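Local structure of Lmo0547 protein (Listeria monocytogenes, 4R9N) at residues A[5-10]-A[248-253]; A[31-36]-A[244-249]; A[44-49]-A[69-74]. The protein probably regulates transcription as a SorC-family protein, in which sequence-specific DNA binding is thought to respond to a bound carbohydrate. All coordinates share one frame; numbering follows the deposited sequence. Where two conformers were deposited one is given.

Contact 1: residues A[5-10]-A[248-253]; sequences VDLEQK and RMAEYI
Leu7 and Ala250 mark the closest approach of segments 5-10 and 248-253, with 6.9 Å between Leu7 CA and Ala250 CA, and the two helical segments run in broadly the same direction. A single leucine does the reaching from the N-terminal helix. Leu7 faces segment 248-253 from its place on helix 3-15, and its chi1 of -68° with an extended chi2 (164°) then carries CD1 outward, so that this methyl leads across the groove. It comes to rest 4.5 Å from Ala250 CB, a loose methyl-to-methyl approach. The small alanine presents one methyl, which also lies against Leu11 a turn further along helix 3-15 and against Ile245 of strand 242-246.

Glu251, next along the helix, borders the same methyl. Its extended chain brings the carboxylate alongside the leucine, with Glu251 OE2 4.4 Å from Leu7 CD1; this is proximity between a polar atom and a methyl, not a polar bond. Leu7 also touches the C-terminal Leu254, while Ile253 packs on Leu11 and Phe15. On another side of helix 3-15, Glu8 OE2 accepts a hydrogen bond from Val22 N, tying this helix to strand 19-23. Between the two segments, then, there is a single long methyl-to-methyl contact, and much of the packing of the first helix on the last comes from Leu11 and Phe15 around Ala250 and Ile253. Nothing polar links the segments directly: Ala250 is buried, whereas the exposed Glu251 can keep its carboxylate in solvent as it passes the leucine.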
ATOM      1  N   VAL A   5      -3.818  12.630  20.147  1.00 39.26           N
ATOM      2  CA  VAL A   5      -5.056  11.889  20.281  1.00 42.80           C
ATOM      3  C   VAL A   5      -6.181  12.720  19.680  1.00 44.16           C
ATOM      4  O   VAL A   5      -7.089  12.179  19.057  1.00 42.61           O
ATOM      5  CB  VAL A   5      -5.382  11.528  21.743  1.00 44.25           C
ATOM      6  CG1 VAL A   5      -6.643  10.676  21.804  1.00 45.92           C
ATOM      7  CG2 VAL A   5      -4.227  10.765  22.381  1.00 45.88           C
ATOM      8  N   ASP A   6      -6.093  14.038  19.855  1.00 44.61           N
ATOM      9  CA  ASP A   6      -7.035  14.960  19.256  1.00 46.07           C
ATOM     10  C   ASP A   6      -7.060  14.777  17.775  1.00 40.45           C
ATOM     11  O   ASP A   6      -8.147  14.712  17.223  1.00 37.70           O
ATOM     12  CB  ASP A   6      -6.669  16.444  19.506  1.00 51.43           C
ATOM     13  CG  ASP A   6      -7.174  16.970  20.823  1.00 61.46           C
ATOM     14  OD1 ASP A   6      -7.608  16.142  21.670  1.00 64.84           O
ATOM     15  OD2 ASP A   6      -7.121  18.226  21.007  1.00 59.93           O
ATOM     16  N   LEU A   7      -5.888  14.799  17.120  1.00 34.14           N
ATOM     17  CA  LEU A   7      -5.872  14.651  15.677  1.00 34.17           C
ATOM     18  C   LEU A   7      -6.403  13.283  15.245  1.00 29.27           C
ATOM     19  O   LEU A   7      -7.088  13.205  14.223  1.00 30.99           O
ATOM     20  CB  LEU A   7      -4.502  14.929  15.055  1.00 35.30           C
ATOM     21  CG  LEU A   7      -3.998  16.363  15.102  1.00 41.63           C
ATOM     22  CD1 LEU A   7      -2.506  16.481  14.818  1.00 41.29           C
ATOM     23  CD2 LEU A   7      -4.791  17.208  14.118  1.00 43.33           C
ATOM     24  N   GLU A   8      -6.061  12.231  15.980  1.00 27.90           N
ATOM     25  CA  GLU A   8      -6.501  10.870  15.644  1.00 27.58           C
ATOM     26  C   GLU A   8      -8.037  10.774  15.640  1.00 26.75           C
ATOM     27  O   GLU A   8      -8.624  10.347  14.674  1.00 25.02           O
ATOM     28  CB  GLU A   8      -5.893   9.833  16.581  1.00 29.33           C
ATOM     29  CG  GLU A   8      -4.381   9.751  16.441  1.00 31.36           C
ATOM     30  CD  GLU A   8      -3.671   8.873  17.469  1.00 36.42           C
ATOM     31  OE1 GLU A   8      -4.229   8.635  18.572  1.00 42.65           O
ATOM     32  OE2 GLU A   8      -2.512   8.443  17.178  1.00 35.05           O
ATOM     33  N   GLN A   9      -8.670  11.234  16.703  1.00 29.47           N
ATOM     34  CA  GLN A   9     -10.140  11.356  16.798  0.50 30.34           C
ATOM     35  C   GLN A   9     -10.743  12.080  15.654  1.00 30.33           C
ATOM     36  O   GLN A   9     -11.731  11.680  15.072  1.00 31.45           O
ATOM     37  CB  GLN A   9     -10.525  12.160  18.050  0.50 33.56           C
ATOM     38  CG  GLN A   9     -10.356  11.394  19.334  0.50 35.23           C
ATOM     39  CD  GLN A   9     -11.140  12.006  20.495  0.50 38.06           C
ATOM     40  OE1 GLN A   9     -10.864  13.126  20.931  0.50 38.03           O
ATOM     41  NE2 GLN A   9     -12.122  11.261  20.997  0.50 39.27           N
ATOM     42  N   LYS A  10     -10.166  13.232  15.348  1.00 30.99           N
ATOM     43  CA  LYS A  10     -10.698  14.063  14.289  1.00 32.47           C
ATOM     44  C   LYS A  10     -10.649  13.353  12.956  1.00 29.34           C
ATOM     45  O   LYS A  10     -11.569  13.418  12.201  1.00 28.16           O
ATOM     46  CB  LYS A  10      -9.948  15.385  14.221  1.00 34.92           C
ATOM     47  CG  LYS A  10     -10.479  16.375  15.244  1.00 37.58           C
ATOM     48  CD  LYS A  10      -9.534  17.528  15.437  1.00 42.08           C
ATOM     49  CE  LYS A  10      -9.899  18.317  16.689  1.00 44.60           C
ATOM     50  NZ  LYS A  10      -9.297  19.664  16.592  1.00 48.63           N
ATOM     51  N   ARG A 248       1.872  16.537  10.686  1.00 33.72           N
ATOM     52  CA  ARG A 248       1.900  17.516   9.584  0.60 34.07           C
ATOM     53  C   ARG A 248       0.916  17.139   8.449  1.00 33.46           C
ATOM     54  O   ARG A 248       0.168  17.989   7.949  1.00 32.20           O
ATOM     55  CB  ARG A 248       3.329  17.632   9.057  0.60 35.23           C
ATOM     56  CG  ARG A 248       3.713  18.959   8.415  0.60 38.68           C
ATOM     57  CD  ARG A 248       5.159  19.320   8.753  0.60 39.32           C
ATOM     58  NE  ARG A 248       6.073  18.186   8.576  0.60 38.57           N
ATOM     59  CZ  ARG A 248       7.302  18.097   9.091  0.60 38.34           C
ATOM     60  NH1 ARG A 248       8.030  17.021   8.854  0.60 39.14           N
ATOM     61  NH2 ARG A 248       7.814  19.069   9.808  0.60 39.36           N
HETATM   62  N   MSE A 249       0.910  15.857   8.054  1.00 30.39           N
HETATM   63  CA  MSE A 249      -0.006  15.378   7.038  1.00 31.79           C
HETATM   64  C   MSE A 249      -1.408  15.423   7.582  1.00 30.95           C
HETATM   65  O   MSE A 249      -2.321  15.757   6.856  1.00 30.95           O
HETATM   66  CB  MSE A 249       0.281  13.928   6.665  1.00 31.32           C
HETATM   67  CG  MSE A 249      -0.730  13.337   5.701  1.00 36.19           C
HETATM   68 SE   MSE A 249      -0.550  14.089   3.870  0.65 43.93          SE
HETATM   69  CE  MSE A 249       1.397  14.230   4.015  1.00 40.31           C
ATOM     70  N   ALA A 250      -1.598  15.032   8.838  1.00 29.61           N
ATOM     71  CA  ALA A 250      -2.937  15.079   9.425  1.00 29.43           C
ATOM     72  C   ALA A 250      -3.545  16.508   9.388  1.00 32.72           C
ATOM     73  O   ALA A 250      -4.728  16.677   9.053  1.00 32.74           O
ATOM     74  CB  ALA A 250      -2.916  14.531  10.812  1.00 29.76           C
ATOM     75  N   GLU A 251      -2.747  17.516   9.698  1.00 35.42           N
ATOM     76  CA  GLU A 251      -3.244  18.899   9.734  1.00 39.24           C
ATOM     77  C   GLU A 251      -3.704  19.322   8.362  1.00 41.39           C
ATOM     78  O   GLU A 251      -4.739  19.978   8.201  1.00 40.67           O
ATOM     79  CB  GLU A 251      -2.169  19.851  10.272  1.00 45.28           C
ATOM     80  CG  GLU A 251      -1.953  19.700  11.780  1.00 48.58           C
ATOM     81  CD  GLU A 251      -0.595  20.198  12.284  1.00 56.97           C
ATOM     82  OE1 GLU A 251       0.193  20.769  11.494  1.00 64.61           O
ATOM     83  OE2 GLU A 251      -0.302  20.018  13.493  1.00 61.80           O
ATOM     84  N   TYR A 252      -2.933  18.902   7.376  1.00 39.55           N
ATOM     85  CA  TYR A 252      -3.131  19.274   6.021  1.00 42.93           C
ATOM     86  C   TYR A 252      -4.355  18.593   5.432  1.00 41.83           C
ATOM     87  O   TYR A 252      -5.002  19.158   4.566  1.00 43.69           O
ATOM     88  CB  TYR A 252      -1.865  18.897   5.231  1.00 47.00           C
ATOM     89  CG  TYR A 252      -1.776  19.500   3.865  1.00 54.67           C
ATOM     90  CD1 TYR A 252      -2.164  20.829   3.627  1.00 58.23           C
ATOM     91  CD2 TYR A 252      -1.279  18.762   2.795  1.00 56.25           C
ATOM     92  CE1 TYR A 252      -2.081  21.388   2.356  1.00 60.35           C
ATOM     93  CE2 TYR A 252      -1.196  19.309   1.517  1.00 61.37           C
ATOM     94  CZ  TYR A 252      -1.583  20.622   1.303  1.00 61.65           C
ATOM     95  OH  TYR A 252      -1.483  21.147   0.039  1.00 65.08           O
ATOM     96  N   ILE A 253      -4.663  17.371   5.850  1.00 38.61           N
ATOM     97  CA  ILE A 253      -5.836  16.705   5.311  1.00 38.38           C
ATOM     98  C   ILE A 253      -7.096  16.898   6.152  1.00 40.33           C
ATOM     99  O   ILE A 253      -8.168  16.524   5.711  1.00 42.71           O
ATOM    100  CB  ILE A 253      -5.611  15.202   5.017  1.00 36.71           C
ATOM    101  CG1 ILE A 253      -5.388  14.375   6.277  1.00 37.79           C
ATOM    102  CG2 ILE A 253      -4.449  15.027   4.052  1.00 37.18           C
ATOM    103  CD1 ILE A 253      -5.375  12.871   5.994  1.00 35.43           C
TER

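Contact 2: residues A[31-36]-A[244-249]; sequences EEALNF and VITDRM
Ala33 CB is the one atom of segment 31-36 that meets segment 244-249, and it has two different neighbours there. Thr246 CG2 faces it methyl to methyl at 4.2 Å. Arg248 NH1 lies 3.8 Å from Ala33 CB, which approaches the guanidinium at its edge, close to the plane of the group. Arg248 has two conformers, so this approach is less certain than the methyl pair. The chain bends at chi2 and chi3 and brings the guanidinium beside the start of helix 30-49. The polar partner of NH1 is Met28 O, in the loop before that helix; Glu32 OE1 is 6.9 Å from Arg248 NH1, too far for a salt bridge.

The next shell explains why Thr246 offers carbon rather than oxygen. Its hydroxyl sits between the backbone N and the carbonyl carbon (chi1 60°), where OG1 accepts from Met249 N at 3.1 Å with a fairly straight N-H...O angle of 160°. Thr246 is thus the N-cap of helix 247-253, and the same rotation leaves CG2 turned to Ala33. Asp247 OD1 accepts a weak, bent bond from Arg248 N and is also hydrogen-bonded to Thr25 OG1.

Further out, strand 242-246 is held between its sheet neighbours: Ile245 bonds Ile21 and Val23 of strand 19-23, and Val244 bonds Ala220 of strand 217-221. The Val244 side chain packs against Leu37 and Ala41, later turns of helix 30-49. Leu34 looks the other way, onto Thr62 and Lys65, placing helix 30-49 between the end of strand 242-246 and helix 61-69.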
ATOM      1  N   GLU A  31      11.781  13.860   4.485  1.00 49.40           N
ATOM      2  CA  GLU A  31      12.582  12.628   4.420  0.60 49.16           C
ATOM      3  C   GLU A  31      12.850  12.070   5.817  1.00 44.98           C
ATOM      4  O   GLU A  31      12.804  10.870   6.067  1.00 40.39           O
ATOM      5  CB  GLU A  31      13.942  12.906   3.741  0.60 53.31           C
ATOM      6  CG  GLU A  31      13.908  13.719   2.448  0.60 54.60           C
ATOM      7  CD  GLU A  31      15.220  13.651   1.682  0.60 56.28           C
ATOM      8  OE1 GLU A  31      15.185  13.712   0.431  0.60 55.69           O
ATOM      9  OE2 GLU A  31      16.285  13.540   2.331  0.60 57.77           O
ATOM     10  N   GLU A  32      13.177  12.950   6.743  1.00 39.54           N
ATOM     11  CA  GLU A  32      13.416  12.492   8.139  1.00 37.79           C
ATOM     12  C   GLU A  32      12.077  11.989   8.824  1.00 32.81           C
ATOM     13  O   GLU A  32      12.052  11.006   9.590  1.00 29.68           O
ATOM     14  CB  GLU A  32      14.030  13.613   8.964  1.00 39.94           C
ATOM     15  CG  GLU A  32      15.334  14.145   8.356  1.00 43.81           C
ATOM     16  CD  GLU A  32      15.741  15.513   8.872  1.00 46.10           C
ATOM     17  OE1 GLU A  32      14.864  16.315   9.265  1.00 45.79           O
ATOM     18  OE2 GLU A  32      16.962  15.754   8.893  1.00 49.10           O
ATOM     19  N   ALA A  33      10.996  12.686   8.525  1.00 31.28           N
ATOM     20  CA  ALA A  33       9.672  12.293   8.990  1.00 31.09           C
ATOM     21  C   ALA A  33       9.285  10.896   8.442  1.00 31.19           C
ATOM     22  O   ALA A  33       8.728  10.066   9.169  1.00 26.16           O
ATOM     23  CB  ALA A  33       8.674  13.337   8.554  1.00 32.23           C
ATOM     24  N   LEU A  34       9.571  10.645   7.157  1.00 28.83           N
ATOM     25  CA  LEU A  34       9.282   9.324   6.562  1.00 28.26           C
ATOM     26  C   LEU A  34       9.967   8.189   7.289  1.00 25.76           C
ATOM     27  O   LEU A  34       9.304   7.158   7.531  1.00 25.16           O
ATOM     28  CB  LEU A  34       9.653   9.296   5.080  1.00 31.67           C
ATOM     29  CG  LEU A  34       9.497   7.982   4.333  1.00 32.17           C
ATOM     30  CD1 LEU A  34       8.073   7.543   4.360  1.00 29.93           C
ATOM     31  CD2 LEU A  34       9.931   8.164   2.869  1.00 35.35           C
ATOM     32  N   ASN A  35      11.249   8.326   7.646  1.00 25.15           N
ATOM     33  CA  ASN A  35      11.931   7.288   8.419  1.00 26.65           C
ATOM     34  C   ASN A  35      11.342   7.060   9.838  1.00 26.50           C
ATOM     35  O   ASN A  35      11.219   5.937  10.305  1.00 24.88           O
ATOM     36  CB  ASN A  35      13.437   7.553   8.537  1.00 30.44           C
ATOM     37  CG  ASN A  35      14.131   7.477   7.186  1.00 33.14           C
ATOM     38  OD1 ASN A  35      13.857   6.572   6.404  1.00 36.41           O
ATOM     39  ND2 ASN A  35      14.953   8.457   6.869  1.00 34.78           N
ATOM     40  N   PHE A  36      10.982   8.156  10.492  1.00 25.74           N
ATOM     41  CA  PHE A  36      10.387   8.106  11.781  1.00 24.73           C
ATOM     42  C   PHE A  36       8.986   7.463  11.686  1.00 21.11           C
ATOM     43  O   PHE A  36       8.647   6.605  12.524  1.00 20.82           O
ATOM     44  CB  PHE A  36      10.290   9.559  12.310  1.00 26.97           C
ATOM     45  CG  PHE A  36       9.696   9.661  13.665  1.00 30.03           C
ATOM     46  CD1 PHE A  36      10.233   8.976  14.721  1.00 31.65           C
ATOM     47  CD2 PHE A  36       8.567  10.407  13.875  1.00 32.86           C
ATOM     48  CE1 PHE A  36       9.665   9.067  15.976  1.00 35.03           C
ATOM     49  CE2 PHE A  36       8.019  10.510  15.155  1.00 33.64           C
ATOM     50  CZ  PHE A  36       8.557   9.823  16.184  1.00 32.55           C
ATOM     51  N   VAL A 244      -1.622   5.435   9.073  1.00 21.93           N
ATOM     52  CA  VAL A 244      -0.474   5.814   9.861  1.00 22.31           C
ATOM     53  C   VAL A 244       0.138   6.970   9.094  1.00 24.06           C
ATOM     54  O   VAL A 244       0.596   6.799   7.941  1.00 21.51           O
ATOM     55  CB  VAL A 244       0.570   4.682  10.030  1.00 23.37           C
ATOM     56  CG1 VAL A 244       1.623   5.116  11.003  1.00 26.55           C
ATOM     57  CG2 VAL A 244      -0.116   3.423  10.572  1.00 26.02           C
ATOM     58  N   ILE A 245       0.070   8.154   9.702  1.00 23.37           N
ATOM     59  CA  ILE A 245       0.571   9.383   9.111  1.00 23.43           C
ATOM     60  C   ILE A 245       1.154  10.319  10.142  1.00 23.87           C
ATOM     61  O   ILE A 245       0.970  10.123  11.348  1.00 24.12           O
ATOM     62  CB  ILE A 245      -0.481  10.158   8.293  1.00 25.83           C
ATOM     63  CG1 ILE A 245      -1.631  10.601   9.176  1.00 27.11           C
ATOM     64  CG2 ILE A 245      -0.953   9.338   7.074  1.00 26.45           C
ATOM     65  CD1 ILE A 245      -2.580  11.545   8.420  1.00 29.00           C
ATOM     66  N   THR A 246       1.837  11.336   9.650  1.00 24.81           N
ATOM     67  CA  THR A 246       2.476  12.315  10.482  1.00 25.62           C
ATOM     68  C   THR A 246       1.442  13.337  10.921  1.00 25.85           C
ATOM     69  O   THR A 246       0.383  13.487  10.321  1.00 23.83           O
ATOM     70  CB  THR A 246       3.601  13.091   9.765  1.00 27.53           C
ATOM     71  OG1 THR A 246       3.101  13.775   8.638  1.00 29.89           O
ATOM     72  CG2 THR A 246       4.763  12.201   9.378  1.00 28.90           C
ATOM     73  N   ASP A 247       1.755  14.065  11.953  1.00 28.80           N
ATOM     74  CA  ASP A 247       0.833  15.149  12.373  1.00 31.00           C
ATOM     75  C   ASP A 247       0.761  16.285  11.375  1.00 31.94           C
ATOM     76  O   ASP A 247      -0.294  16.924  11.221  1.00 33.12           O
ATOM     77  CB  ASP A 247       1.169  15.664  13.798  1.00 32.31           C
ATOM     78  CG  ASP A 247       2.586  16.075  13.958  1.00 34.72           C
ATOM     79  OD1 ASP A 247       3.381  16.030  12.964  1.00 36.31           O
ATOM     80  OD2 ASP A 247       2.913  16.462  15.134  1.00 38.71           O
ATOM     81  N   ARG A 248       1.872  16.537  10.686  1.00 33.72           N
ATOM     82  CA  ARG A 248       1.900  17.516   9.584  0.60 34.07           C
ATOM     83  C   ARG A 248       0.916  17.139   8.449  1.00 33.46           C
ATOM     84  O   ARG A 248       0.168  17.989   7.949  1.00 32.20           O
ATOM     85  CB  ARG A 248       3.329  17.632   9.057  0.60 35.23           C
ATOM     86  CG  ARG A 248       3.713  18.959   8.415  0.60 38.68           C
ATOM     87  CD  ARG A 248       5.159  19.320   8.753  0.60 39.32           C
ATOM     88  NE  ARG A 248       6.073  18.186   8.576  0.60 38.57           N
ATOM     89  CZ  ARG A 248       7.302  18.097   9.091  0.60 38.34           C
ATOM     90  NH1 ARG A 248       8.030  17.021   8.854  0.60 39.14           N
ATOM     91  NH2 ARG A 248       7.814  19.069   9.808  0.60 39.36           N
HETATM   92  N   MSE A 249       0.910  15.857   8.054  1.00 30.39           N
HETATM   93  CA  MSE A 249      -0.006  15.378   7.038  1.00 31.79           C
HETATM   94  C   MSE A 249      -1.408  15.423   7.582  1.00 30.95           C
HETATM   95  O   MSE A 249      -2.321  15.757   6.856  1.00 30.95           O
HETATM   96  CB  MSE A 249       0.281  13.928   6.665  1.00 31.32           C
HETATM   97  CG  MSE A 249      -0.730  13.337   5.701  1.00 36.19           C
HETATM   98 SE   MSE A 249      -0.550  14.089   3.870  0.65 43.93          SE
HETATM   99  CE  MSE A 249       1.397  14.230   4.015  1.00 40.31           C
TER

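Contact 3: residues A[44-49]-A[69-74]; sequences TLSKRI and EFPFIP
Phe70 reaches Ser46 and Ile49 because its CG stands anti to the backbone N (chi1 -158°), which swings the ring back to the end of helix 30-49, while Ile49 holds CG1 beside its own backbone N (chi1 -72°) and an extended chi2 (158°) carries CD1 out to meet it. The setting is a Rossmann-like, parallel alpha/beta fold: helix 30-49 connects the parallel strands 19-23 and 54-57, which are not neighbours in the sheet, and segment 69-74 is part of the loop that leads from helix 61-69 to strand 79-82.

The side chains of Ile49 and Phe70 come from opposite directions, and Ile49 CD1 meets Phe70 CE1 obliquely at 3.8 Å. One turn earlier, Ser46 offers its carbon: Ser46 CB is 4.0 Å from Phe70 CZ and 3.9 Å from Pro71 CG, resting where ring and proline adjoin. Its hydroxyl is turned back to the helix, bonded to Tyr43 O.

Around this joint, Leu103 and Met107 of helix 96-107 also pack on the Phe70 ring, Phe66 meets it with the ring planes at about 60°, and Lys106 NZ bonds Phe70 O. The Ile49 side chain also touches Met147 and Ile149 of strand 147-151. Pro71 borders the phenylalanine within the loop: its CD sits 3.4 Å above the plane of the Phe70 ring, offset toward the rim.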
ATOM      1  N   THR A  44       3.959   0.049  16.191  1.00 18.95           N
ATOM      2  CA  THR A  44       2.567  -0.052  16.475  1.00 20.75           C
ATOM      3  C   THR A  44       1.857  -1.153  15.727  1.00 19.16           C
ATOM      4  O   THR A  44       1.038  -1.904  16.322  1.00 19.83           O
ATOM      5  CB  THR A  44       1.854   1.252  16.210  1.00 24.36           C
ATOM      6  OG1 THR A  44       2.392   2.228  17.097  1.00 30.57           O
ATOM      7  CG2 THR A  44       0.360   1.095  16.490  1.00 26.67           C
ATOM      8  N   LEU A  45       2.185  -1.317  14.441  1.00 17.78           N
ATOM      9  CA  LEU A  45       1.532  -2.339  13.661  1.00 18.64           C
ATOM     10  C   LEU A  45       1.964  -3.766  13.988  1.00 19.07           C
ATOM     11  O   LEU A  45       1.147  -4.673  13.809  1.00 17.39           O
ATOM     12  CB  LEU A  45       1.639  -2.074  12.170  1.00 19.10           C
ATOM     13  CG  LEU A  45       1.018  -0.747  11.657  1.00 20.67           C
ATOM     14  CD1 LEU A  45       1.309  -0.619  10.165  1.00 21.00           C
ATOM     15  CD2 LEU A  45      -0.489  -0.599  11.871  1.00 22.21           C
ATOM     16  N   SER A  46       3.163  -3.950  14.550  1.00 18.59           N
ATOM     17  CA  SER A  46       3.607  -5.296  14.976  1.00 19.00           C
ATOM     18  C   SER A  46       2.596  -5.853  15.964  1.00 21.01           C
ATOM     19  O   SER A  46       2.270  -7.046  15.946  1.00 20.65           O
ATOM     20  CB  SER A  46       5.015  -5.273  15.607  1.00 21.78           C
ATOM     21  OG  SER A  46       4.989  -4.444  16.736  1.00 25.61           O
ATOM     22  N   LYS A  47       2.009  -4.983  16.766  1.00 20.39           N
ATOM     23  CA  LYS A  47       1.005  -5.417  17.758  1.00 23.36           C
ATOM     24  C   LYS A  47      -0.332  -5.938  17.169  1.00 24.39           C
ATOM     25  O   LYS A  47      -0.909  -6.878  17.657  1.00 25.47           O
ATOM     26  CB  LYS A  47       0.691  -4.275  18.725  1.00 27.46           C
ATOM     27  CG  LYS A  47       1.617  -4.212  19.927  1.00 35.39           C
ATOM     28  CD  LYS A  47       2.788  -3.319  19.737  1.00 38.38           C
ATOM     29  CE  LYS A  47       3.180  -2.612  21.060  1.00 37.37           C
ATOM     30  NZ  LYS A  47       3.958  -3.543  21.920  1.00 37.38           N
ATOM     31  N   ARG A  48      -0.778  -5.326  16.092  1.00 21.14           N
ATOM     32  CA  ARG A  48      -1.931  -5.734  15.366  1.00 23.43           C
ATOM     33  C   ARG A  48      -1.640  -7.017  14.592  1.00 21.63           C
ATOM     34  O   ARG A  48      -2.476  -7.990  14.543  1.00 20.26           O
ATOM     35  CB  ARG A  48      -2.269  -4.612  14.394  1.00 23.85           C
ATOM     36  CG  ARG A  48      -3.636  -4.584  13.865  1.00 31.18           C
ATOM     37  CD  ARG A  48      -3.821  -3.345  13.012  1.00 32.59           C
ATOM     38  NE  ARG A  48      -4.586  -2.311  13.679  1.00 31.08           N
ATOM     39  CZ  ARG A  48      -5.910  -2.284  13.717  1.00 31.94           C
ATOM     40  NH1 ARG A  48      -6.620  -3.279  13.163  1.00 31.55           N
ATOM     41  NH2 ARG A  48      -6.517  -1.260  14.312  1.00 33.50           N
ATOM     42  N   ILE A  49      -0.479  -7.030  13.946  1.00 17.76           N
ATOM     43  CA  ILE A  49      -0.101  -8.196  13.119  1.00 18.34           C
ATOM     44  C   ILE A  49      -0.002  -9.457  13.974  1.00 19.33           C
ATOM     45  O   ILE A  49      -0.293 -10.583  13.461  1.00 20.62           O
ATOM     46  CB  ILE A  49       1.249  -7.934  12.375  1.00 16.97           C
ATOM     47  CG1 ILE A  49       1.004  -6.915  11.270  1.00 18.03           C
ATOM     48  CG2 ILE A  49       1.896  -9.199  11.820  1.00 19.30           C
ATOM     49  CD1 ILE A  49       2.270  -6.143  10.796  1.00 17.83           C
ATOM     50  N   GLU A  69      12.388  -1.558   9.372  1.00 19.53           N
ATOM     51  CA  GLU A  69      12.251  -1.187  10.787  1.00 19.77           C
ATOM     52  C   GLU A  69      11.548  -2.261  11.628  1.00 19.15           C
ATOM     53  O   GLU A  69      11.499  -2.183  12.873  1.00 19.47           O
ATOM     54  CB  GLU A  69      11.487   0.135  10.932  1.00 21.61           C
ATOM     55  CG  GLU A  69      12.182   1.355  10.314  1.00 23.01           C
ATOM     56  CD  GLU A  69      13.325   1.871  11.144  1.00 27.41           C
ATOM     57  OE1 GLU A  69      13.591   1.377  12.271  1.00 30.24           O
ATOM     58  OE2 GLU A  69      13.969   2.788  10.626  1.00 31.58           O
ATOM     59  N   PHE A  70      10.957  -3.244  10.974  1.00 17.97           N
ATOM     60  CA  PHE A  70      10.140  -4.233  11.636  1.00 17.35           C
ATOM     61  C   PHE A  70      10.943  -5.078  12.627  1.00 20.23           C
ATOM     62  O   PHE A  70      12.124  -5.429  12.364  1.00 20.66           O
ATOM     63  CB  PHE A  70       9.443  -5.098  10.580  1.00 17.37           C
ATOM     64  CG  PHE A  70       8.232  -5.772  11.079  1.00 16.79           C
ATOM     65  CD1 PHE A  70       7.025  -5.075  11.115  1.00 18.60           C
ATOM     66  CD2 PHE A  70       8.280  -7.069  11.588  1.00 19.13           C
ATOM     67  CE1 PHE A  70       5.904  -5.664  11.637  1.00 18.06           C
ATOM     68  CE2 PHE A  70       7.159  -7.666  12.120  1.00 18.44           C
ATOM     69  CZ  PHE A  70       5.957  -6.973  12.109  1.00 18.23           C
ATOM     70  N   PRO A  71      10.344  -5.392  13.786  1.00 22.51           N
ATOM     71  CA  PRO A  71      11.102  -6.086  14.830  1.00 24.48           C
ATOM     72  C   PRO A  71      11.244  -7.578  14.562  1.00 25.95           C
ATOM     73  O   PRO A  71      10.595  -8.145  13.647  1.00 24.87           O
ATOM     74  CB  PRO A  71      10.262  -5.837  16.104  1.00 24.37           C
ATOM     75  CG  PRO A  71       8.865  -5.849  15.556  1.00 24.70           C
ATOM     76  CD  PRO A  71       9.036  -4.956  14.317  1.00 21.84           C
ATOM     77  N   PHE A  72      12.108  -8.237  15.343  1.00 23.36           N
ATOM     78  CA  PHE A  72      12.327  -9.673  15.168  1.00 26.87           C
ATOM     79  C   PHE A  72      11.529 -10.515  16.139  1.00 31.52           C
ATOM     80  O   PHE A  72      12.064 -11.296  16.888  1.00 41.04           O
ATOM     81  CB  PHE A  72      13.815 -10.016  15.322  1.00 28.21           C
ATOM     82  CG  PHE A  72      14.676  -9.370  14.281  1.00 29.02           C
ATOM     83  CD1 PHE A  72      14.991  -8.044  14.380  1.00 30.94           C
ATOM     84  CD2 PHE A  72      15.138 -10.102  13.206  1.00 33.35           C
ATOM     85  CE1 PHE A  72      15.787  -7.447  13.413  1.00 34.20           C
ATOM     86  CE2 PHE A  72      15.905  -9.511  12.225  1.00 32.27           C
ATOM     87  CZ  PHE A  72      16.209  -8.179  12.339  1.00 30.93           C
ATOM     88  N   ILE A  73      10.238 -10.394  16.110  1.00 30.60           N
ATOM     89  CA  ILE A  73       9.384 -11.110  17.013  1.00 31.14           C
ATOM     90  C   ILE A  73       8.781 -12.291  16.301  1.00 29.90           C
ATOM     91  O   ILE A  73       8.090 -12.137  15.286  1.00 29.99           O
ATOM     92  CB  ILE A  73       8.222 -10.228  17.503  1.00 32.56           C
ATOM     93  CG1 ILE A  73       8.752  -9.087  18.368  1.00 36.45           C
ATOM     94  CG2 ILE A  73       7.276 -11.058  18.395  1.00 33.71           C
ATOM     95  CD1 ILE A  73       7.671  -8.092  18.821  1.00 35.93           C
ATOM     96  N   PRO A  74       8.965 -13.486  16.857  1.00 30.17           N
ATOM     97  CA  PRO A  74       8.434 -14.617  16.107  1.00 30.32           C
ATOM     98  C   PRO A  74       6.904 -14.618  16.056  1.00 30.11           C
ATOM     99  O   PRO A  74       6.238 -14.195  17.029  1.00 26.20           O
ATOM    100  CB  PRO A  74       8.943 -15.818  16.900  1.00 33.79           C
ATOM    101  CG  PRO A  74      10.144 -15.329  17.660  1.00 32.68           C
ATOM    102  CD  PRO A  74       9.807 -13.909  18.006  1.00 32.92           C
TER

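In the fold
Contacts 1 and 2 are neighbours, with centres about 12 Å apart; they share Arg248 and Met249 and touch directly, for example where Leu7 CD1 lies 3.9 Å from Asp247 CB. Together they place helix 247-253 against both the first helix and helix 30-49. Contact 3 uses the far end of helix 30-49; it touches contact 2, with Val244 CG2 4.2 Å from Leu45 CD2, but not contact 1. Contact 2 is the most buried and combines a methyl pair, a guanidinium edge and a capped helix start; contact 1 is bordered by an exposed carboxylate; contact 3, partly buried, sets a phenylalanine ring and a proline against an isoleucine methyl and a serine CB.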